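Probable 3-hydroxyisobutyrate dehydrogenase (Pseudomonas aeruginosa, PDB 3OBB) catalyses the NAD-dependent oxidation of L-serine and methyl-L-serine, acts weakly on beta-hydroxyisobutyrate, and is possibly involved in serine catabolism. Local coordinates at residues E147-R150 / P151-A155; A100-S103 / A104-I107; L250-A253 / Q254-A257. All blocks are in the same frame, centred on the assembly; numbering follows the deposited sequence.

Contact 1: E147-R150 / P151-A155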
loop_
_atom_site.group_PDB
_atom_site.type_symbol
_atom_site.label_atom_id
_atom_site.label_comp_id
_atom_site.label_asym_id
_atom_site.label_seq_id
_atom_site.Cartn_x
_atom_site.Cartn_y
_atom_site.Cartn_z
ATOM N N GLU A 147 -12.149 -10.380 38.584
ATOM C CA GLU A 147 -12.999 -11.273 39.365
ATOM C C GLU A 147 -14.254 -10.591 39.890
ATOM O O GLU A 147 -15.335 -11.150 39.742
ATOM C CB GLU A 147 -12.225 -12.062 40.435
ATOM C CG GLU A 147 -11.347 -13.189 39.825
ATOM C CD GLU A 147 -11.899 -13.748 38.489
ATOM O OE1 GLU A 147 -11.169 -13.719 37.471
ATOM O OE2 GLU A 147 -13.070 -14.197 38.447
ATOM N N LYS A 148 -14.123 -9.377 40.433
ATOM C CA LYS A 148 -15.295 -8.610 40.912
ATOM C C LYS A 148 -16.270 -8.312 39.769
ATOM O O LYS A 148 -17.483 -8.474 39.915
ATOM C CB LYS A 148 -14.876 -7.292 41.582
ATOM C CG LYS A 148 -14.507 -7.404 43.053
ATOM C CD LYS A 148 -13.531 -6.295 43.467
ATOM C CE LYS A 148 -13.285 -6.282 44.988
ATOM N NZ LYS A 148 -11.867 -5.866 45.278
ATOM N N ALA A 149 -15.725 -7.897 38.629
ATOM C CA ALA A 149 -16.541 -7.526 37.479
ATOM C C ALA A 149 -17.202 -8.699 36.766
ATOM O O ALA A 149 -18.116 -8.495 35.969
ATOM C CB ALA A 149 -15.719 -6.708 36.466
ATOM N N ARG A 150 -16.745 -9.915 37.027
ATOM C CA ARG A 150 -17.153 -11.028 36.177
ATOM C C ARG A 150 -18.678 -11.166 35.967
ATOM O O ARG A 150 -19.121 -11.154 34.812
ATOM C CB ARG A 150 -16.498 -12.348 36.579
ATOM C CG ARG A 150 -16.846 -13.437 35.591
ATOM C CD ARG A 150 -16.170 -14.754 35.892
ATOM N NE ARG A 150 -14.731 -14.691 35.696
ATOM C CZ ARG A 150 -14.107 -14.674 34.517
ATOM N NH1 ARG A 150 -14.780 -14.695 33.363
ATOM N NH2 ARG A 150 -12.787 -14.627 34.502
ATOM N N PRO A 151 -19.482 -11.261 37.062
ATOM C CA PRO A 151 -20.936 -11.414 36.889
ATOM C C PRO A 151 -21.582 -10.331 36.016
ATOM O O PRO A 151 -22.637 -10.579 35.421
ATOM C CB PRO A 151 -21.477 -11.321 38.324
ATOM C CG PRO A 151 -20.341 -11.726 39.200
ATOM C CD PRO A 151 -19.103 -11.242 38.493
ATOM N N LEU A 152 -20.965 -9.149 35.950
ATOM C CA LEU A 152 -21.467 -8.044 35.116
ATOM C C LEU A 152 -21.182 -8.249 33.624
ATOM O O LEU A 152 -22.025 -7.941 32.774
ATOM C CB LEU A 152 -20.882 -6.703 35.562
ATOM C CG LEU A 152 -21.316 -6.139 36.910
ATOM C CD1 LEU A 152 -20.427 -4.971 37.257
ATOM C CD2 LEU A 152 -22.754 -5.710 36.850
ATOM N N PHE A 153 -19.977 -8.745 33.332
ATOM C CA PHE A 153 -19.555 -9.116 31.979
ATOM C C PHE A 153 -20.378 -10.278 31.469
ATOM O O PHE A 153 -20.764 -10.301 30.308
ATOM C CB PHE A 153 -18.093 -9.542 31.983
ATOM C CG PHE A 153 -17.126 -8.418 32.176
ATOM C CD1 PHE A 153 -15.979 -8.604 32.937
ATOM C CD2 PHE A 153 -17.354 -7.178 31.610
ATOM C CE1 PHE A 153 -15.050 -7.577 33.107
ATOM C CE2 PHE A 153 -16.445 -6.136 31.791
ATOM C CZ PHE A 153 -15.282 -6.345 32.542
ATOM N N GLU A 154 -20.627 -11.253 32.341
ATOM C CA GLU A 154 -21.505 -12.378 32.025
ATOM C C GLU A 154 -22.956 -11.981 31.741
ATOM O O GLU A 154 -23.652 -12.668 31.001
ATOM C CB GLU A 154 -21.440 -13.416 33.130
ATOM C CG GLU A 154 -20.042 -13.961 33.304
ATOM C CD GLU A 154 -19.989 -15.172 34.183
ATOM O OE1 GLU A 154 -21.002 -15.476 34.836
ATOM O OE2 GLU A 154 -18.926 -15.829 34.209
ATOM N N ALA A 155 -23.401 -10.868 32.296
ATOM C CA ALA A 155 -24.736 -10.380 32.012
ATOM C C ALA A 155 -24.801 -9.700 30.636
ATOM O O ALA A 155 -25.828 -9.769 29.948
ATOM C CB ALA A 155 -25.165 -9.413 33.095
#
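Ala149 and Phe153 meet on the buried flank of helix 143-156, the crossover helix of the beta-alpha-beta unit between strands 135-140 and 159-164. The apolar part rests on Ala149 CB, 3.5 Å from Phe153 CE1 and oblique to the ring. Phe137 and Leu94 pack on this ring, while Leu152 leans on Tyr27 of the NAD(+) site.

The backbone bonds record a kink at Pro151, whose nitrogen has no hydrogen to give. Ala149 O accepts twice: from Leu152 N (i to i+3) at 2.9 Å, bent to 133° at the hydrogen, and from Phe153 N at 3.2 Å. The latter resumes the i to i+4 pattern, continued by Glu154 N to Arg150 O at 2.9 Å, straight at 171°.

Charge gathers on the outer flank. Arg150 NE donates to the syn lone pair of Glu147 OE2 at 3.3 Å, a salt bridge in the guanidinium plane; the bend at chi3 (-68°) turns NE toward it. From the next turn Glu154 reaches across the aliphatic part of Arg150, its OE2 3.4 Å from Arg150 CD but 4.4 Å from Arg150 NH1. Arg150 is paired directly with one carboxylate, and the second probably adds a weaker electrostatic pull.

Contact 2: A100-S103 / A104-I107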
loop_
_atom_site.group_PDB
_atom_site.type_symbol
_atom_site.label_atom_id
_atom_site.label_comp_id
_atom_site.label_asym_id
_atom_site.label_seq_id
_atom_site.Cartn_x
_atom_site.Cartn_y
_atom_site.Cartn_z
ATOM N N ALA A 100 -7.702 4.876 22.507
ATOM C CA ALA A 100 -6.290 4.552 22.372
ATOM C C ALA A 100 -5.745 3.944 23.678
ATOM O O ALA A 100 -6.075 4.414 24.770
ATOM C CB ALA A 100 -5.500 5.775 21.952
ATOM N N PRO A 101 -4.980 2.844 23.569
ATOM C CA PRO A 101 -4.329 2.240 24.715
ATOM C C PRO A 101 -3.590 3.232 25.611
ATOM O O PRO A 101 -3.677 3.107 26.827
ATOM C CB PRO A 101 -3.348 1.257 24.066
ATOM C CG PRO A 101 -4.065 0.809 22.884
ATOM C CD PRO A 101 -4.761 2.029 22.355
ATOM N N THR A 102 -2.856 4.178 25.018
ATOM C CA THR A 102 -2.124 5.189 25.780
ATOM C C THR A 102 -3.130 5.896 26.679
ATOM O O THR A 102 -2.957 5.947 27.895
ATOM C CB THR A 102 -1.371 6.214 24.880
ATOM O OG1 THR A 102 -0.343 5.543 24.147
ATOM C CG2 THR A 102 -0.706 7.293 25.723
ATOM N N SER A 103 -4.191 6.405 26.072
ATOM C CA SER A 103 -5.266 7.056 26.814
ATOM C C SER A 103 -5.882 6.184 27.927
ATOM O O SER A 103 -6.146 6.691 29.018
ATOM C CB SER A 103 -6.323 7.587 25.859
ATOM O OG SER A 103 -7.518 7.858 26.547
ATOM N N ALA A 104 -6.079 4.890 27.674
ATOM C CA ALA A 104 -6.548 3.956 28.714
ATOM C C ALA A 104 -5.577 3.779 29.884
ATOM O O ALA A 104 -6.007 3.601 31.024
ATOM C CB ALA A 104 -6.852 2.607 28.118
ATOM N N ARG A 105 -4.279 3.762 29.600
ATOM C CA ARG A 105 -3.271 3.657 30.664
ATOM C C ARG A 105 -3.270 4.907 31.536
ATOM O O ARG A 105 -3.156 4.828 32.766
ATOM C CB ARG A 105 -1.865 3.455 30.087
ATOM C CG ARG A 105 -1.652 2.077 29.527
ATOM C CD ARG A 105 -0.264 1.881 28.963
ATOM N NE ARG A 105 -0.413 0.951 27.852
ATOM C CZ ARG A 105 -0.160 1.229 26.578
ATOM N NH1 ARG A 105 0.340 2.404 26.216
ATOM N NH2 ARG A 105 -0.357 0.287 25.677
ATOM N N LYS A 106 -3.363 6.055 30.875
ATOM C CA LYS A 106 -3.450 7.354 31.523
ATOM C C LYS A 106 -4.629 7.394 32.505
ATOM O O LYS A 106 -4.453 7.757 33.678
ATOM C CB LYS A 106 -3.560 8.441 30.451
ATOM C CG LYS A 106 -3.436 9.834 30.954
ATOM C CD LYS A 106 -2.350 10.610 30.191
ATOM C CE LYS A 106 -2.607 12.116 30.292
ATOM N NZ LYS A 106 -3.996 12.434 29.786
ATOM N N ILE A 107 -5.819 7.008 32.040
ATOM C CA ILE A 107 -6.970 6.882 32.932
ATOM C C ILE A 107 -6.703 5.827 34.011
ATOM O O ILE A 107 -7.000 6.074 35.172
ATOM C CB ILE A 107 -8.316 6.591 32.183
ATOM C CG1 ILE A 107 -8.641 7.726 31.204
ATOM C CG2 ILE A 107 -9.470 6.509 33.161
ATOM C CD1 ILE A 107 -9.474 7.299 29.984
#
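Pro101 and Arg105 face each other one turn apart at the start of helix 101-112, the crossover helix of a beta-alpha-beta unit of the Rossmann-type NAD-binding domain, joining strands 92-95 and 117-124. Ala100 is the N-cap residue, and Pro101 fills the first helical position, where a missing N-H costs no helical bond. The first turn closes through Ala104 N to Ala100 O at 2.9 Å, and Arg105 N bonds equally close to Pro101 O. Pro101 packs with Ala104 on Gln170 and with Arg105 on Val171 of helix 168-196, which carries the active-site Lys173, about 8 Å from Pro101 between side chains.

Arg105 starts with CG beside its own backbone N (chi1 -73°) and then bends at chi3, which folds the guanidinium back over the preceding turn. One face of that group lies above Pro101 O, which is offset toward its rim. NH2 of Arg105 comes within 3.5 Å of Pro101 CB, and NH1 of Arg105 passes Thr102 OG1 at 3.8 Å, the side chains running at a slant. Asn197 of a second subunit packs on Arg105, placing this arginine at a subunit boundary.

Around the helix, Ser103 and Lys106 both turn to Glu74 of helix 70-78: with OG anti to the backbone N (chi1 163°) the serine hydroxyl is directed to Glu74 OE1, its hydrogen-bond partner, and the lysine forms a salt bridge with the other oxygen. Ile107, which also packs on Val73 and Leu78, extends CG1 and CD1 back along the preceding turn, where Ile107 CD1 lies 3.5 Å from Ser103 O and 4.0 Å from Ser103 OG.

Contact 3: L250-A253 / Q254-A257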
loop_
_atom_site.group_PDB
_atom_site.type_symbol
_atom_site.label_atom_id
_atom_site.label_comp_id
_atom_site.label_asym_id
_atom_site.label_seq_id
_atom_site.Cartn_x
_atom_site.Cartn_y
_atom_site.Cartn_z
ATOM N N LEU A 250 -9.291 2.008 13.140
ATOM C CA LEU A 250 -8.032 1.892 12.406
ATOM C C LEU A 250 -7.130 3.033 12.841
ATOM O O LEU A 250 -5.935 2.871 12.960
ATOM C CB LEU A 250 -8.322 1.987 10.907
ATOM C CG LEU A 250 -8.340 0.805 9.932
ATOM C CD1 LEU A 250 -7.789 -0.564 10.430
ATOM C CD2 LEU A 250 -9.601 0.708 9.127
ATOM N N GLY A 251 -7.715 4.196 13.096
ATOM C CA GLY A 251 -6.938 5.379 13.500
ATOM C C GLY A 251 -6.269 5.173 14.855
ATOM O O GLY A 251 -5.100 5.502 15.023
ATOM N N LEU A 252 -7.008 4.604 15.801
ATOM C CA LEU A 252 -6.455 4.205 17.104
ATOM C C LEU A 252 -5.322 3.172 16.989
ATOM O O LEU A 252 -4.324 3.225 17.741
ATOM C CB LEU A 252 -7.546 3.636 18.009
ATOM C CG LEU A 252 -8.723 4.536 18.382
ATOM C CD1 LEU A 252 -9.734 3.799 19.266
ATOM C CD2 LEU A 252 -8.310 5.880 19.031
ATOM N N ALA A 253 -5.490 2.230 16.067
ATOM C CA ALA A 253 -4.460 1.239 15.814
ATOM C C ALA A 253 -3.146 1.912 15.324
ATOM O O ALA A 253 -2.050 1.541 15.773
ATOM C CB ALA A 253 -4.969 0.171 14.837
ATOM N N GLN A 254 -3.260 2.932 14.464
ATOM C CA GLN A 254 -2.095 3.724 14.046
ATOM C C GLN A 254 -1.377 4.397 15.210
ATOM O O GLN A 254 -0.149 4.544 15.197
ATOM C CB GLN A 254 -2.511 4.818 13.057
ATOM C CG GLN A 254 -3.052 4.292 11.794
ATOM C CD GLN A 254 -2.053 3.413 11.092
ATOM O OE1 GLN A 254 -2.296 2.228 10.920
ATOM N NE2 GLN A 254 -0.893 3.986 10.723
ATOM N N GLU A 255 -2.157 4.839 16.189
ATOM C CA GLU A 255 -1.593 5.532 17.334
ATOM C C GLU A 255 -0.786 4.559 18.163
ATOM O O GLU A 255 0.305 4.896 18.618
ATOM C CB GLU A 255 -2.684 6.173 18.162
ATOM C CG GLU A 255 -3.467 7.206 17.364
ATOM C CD GLU A 255 -4.254 8.156 18.256
ATOM O OE1 GLU A 255 -4.468 9.297 17.808
ATOM O OE2 GLU A 255 -4.646 7.786 19.391
ATOM N N ALA A 256 -1.324 3.339 18.301
ATOM C CA ALA A 256 -0.631 2.246 18.989
ATOM C C ALA A 256 0.622 1.862 18.223
ATOM O O ALA A 256 1.624 1.584 18.828
ATOM C CB ALA A 256 -1.542 1.039 19.189
ATOM N N ALA A 257 0.563 1.881 16.900
ATOM C CA ALA A 257 1.720 1.547 16.075
ATOM C C ALA A 257 2.815 2.612 16.223
ATOM O O ALA A 257 3.993 2.273 16.339
ATOM C CB ALA A 257 1.314 1.380 14.626
#
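Leu252 and Glu255 slant across one another on one flank of helix 243-260, in the C-terminal part of the chain. Leu252 CD2 passes Glu255 OE2 at 4.1 Å, a loose packing approach. Glu255 places CG beside its backbone N (chi1 -61°), which brings Glu255 CG to 3.3 Å from Gly251 O before the rest of the chain runs on extended. Both side chains also touch Ala100, and Leu252 packs against Thr98 as well, a residue that binds NAD(+). Lys248, another NAD(+) ligand, lies just before this segment.

Gln254 starts with nearly the same chi1 but sits on another flank of the helix and bends at chi2. Its methylenes lie over the preceding turn, with Gln254 CB 3.3 Å from Gly251 O and Gln254 CG 3.4 Å from Leu250 O. The bend at chi2 (-59°) lets the buried amide reach Thr264, just ahead of helix 265-279, and Ser268 in its first turn: OE1 makes a weak hydrogen bond with Thr264 OG1 and NE2 another with Ser268 OG. Leu250 and Gln254 both pack on Leu271 and on Gln178 of helix 168-196.

Ala257 meets Leu193 of a second subunit and Arg275 of a third, and Ala256 O makes a weak hydrogen bond with Asn197 ND2 of the second.

Four i to i+4 bonds hold the backbone, from Gln254 N to Leu250 O at 3.1 Å through to Ala257 N to Ala253 O at 2.9 Å. Glu255 N shares its hydrogen between Gly251 O and, weakly, Leu252 O at 3.1 Å. The N-H groups of residues 254-257 thus all donate to carbonyls of the preceding turn, and the two weak bonds probably fix which way round the buried Gln254 amide sits, with OE1 toward Thr264 and NE2 toward Ser268.

Overall arrangement
Along the chain the order is contact 2, contact 1, contact 3. Contacts 2 and 1 lie on two crossover helices of the N-terminal NAD-binding domain, 101-112 and 143-156, whose beta-alpha-beta units share one mixed sheet; their centres are about 22 Å apart and they do not touch. Contact 3 belongs to helix 243-260 of the C-terminal part, about 29 Å from contact 1 between centres. Contacts 2 and 3, with centres about 12 Å apart, do meet: Ala100 CB lies 3.4 Å from Glu255 OE2. This junction joins the two family regions beside Thr98 and Lys248, consistent with a cofactor site bordered by both, and both contacts also reach Asn197 of a second subunit.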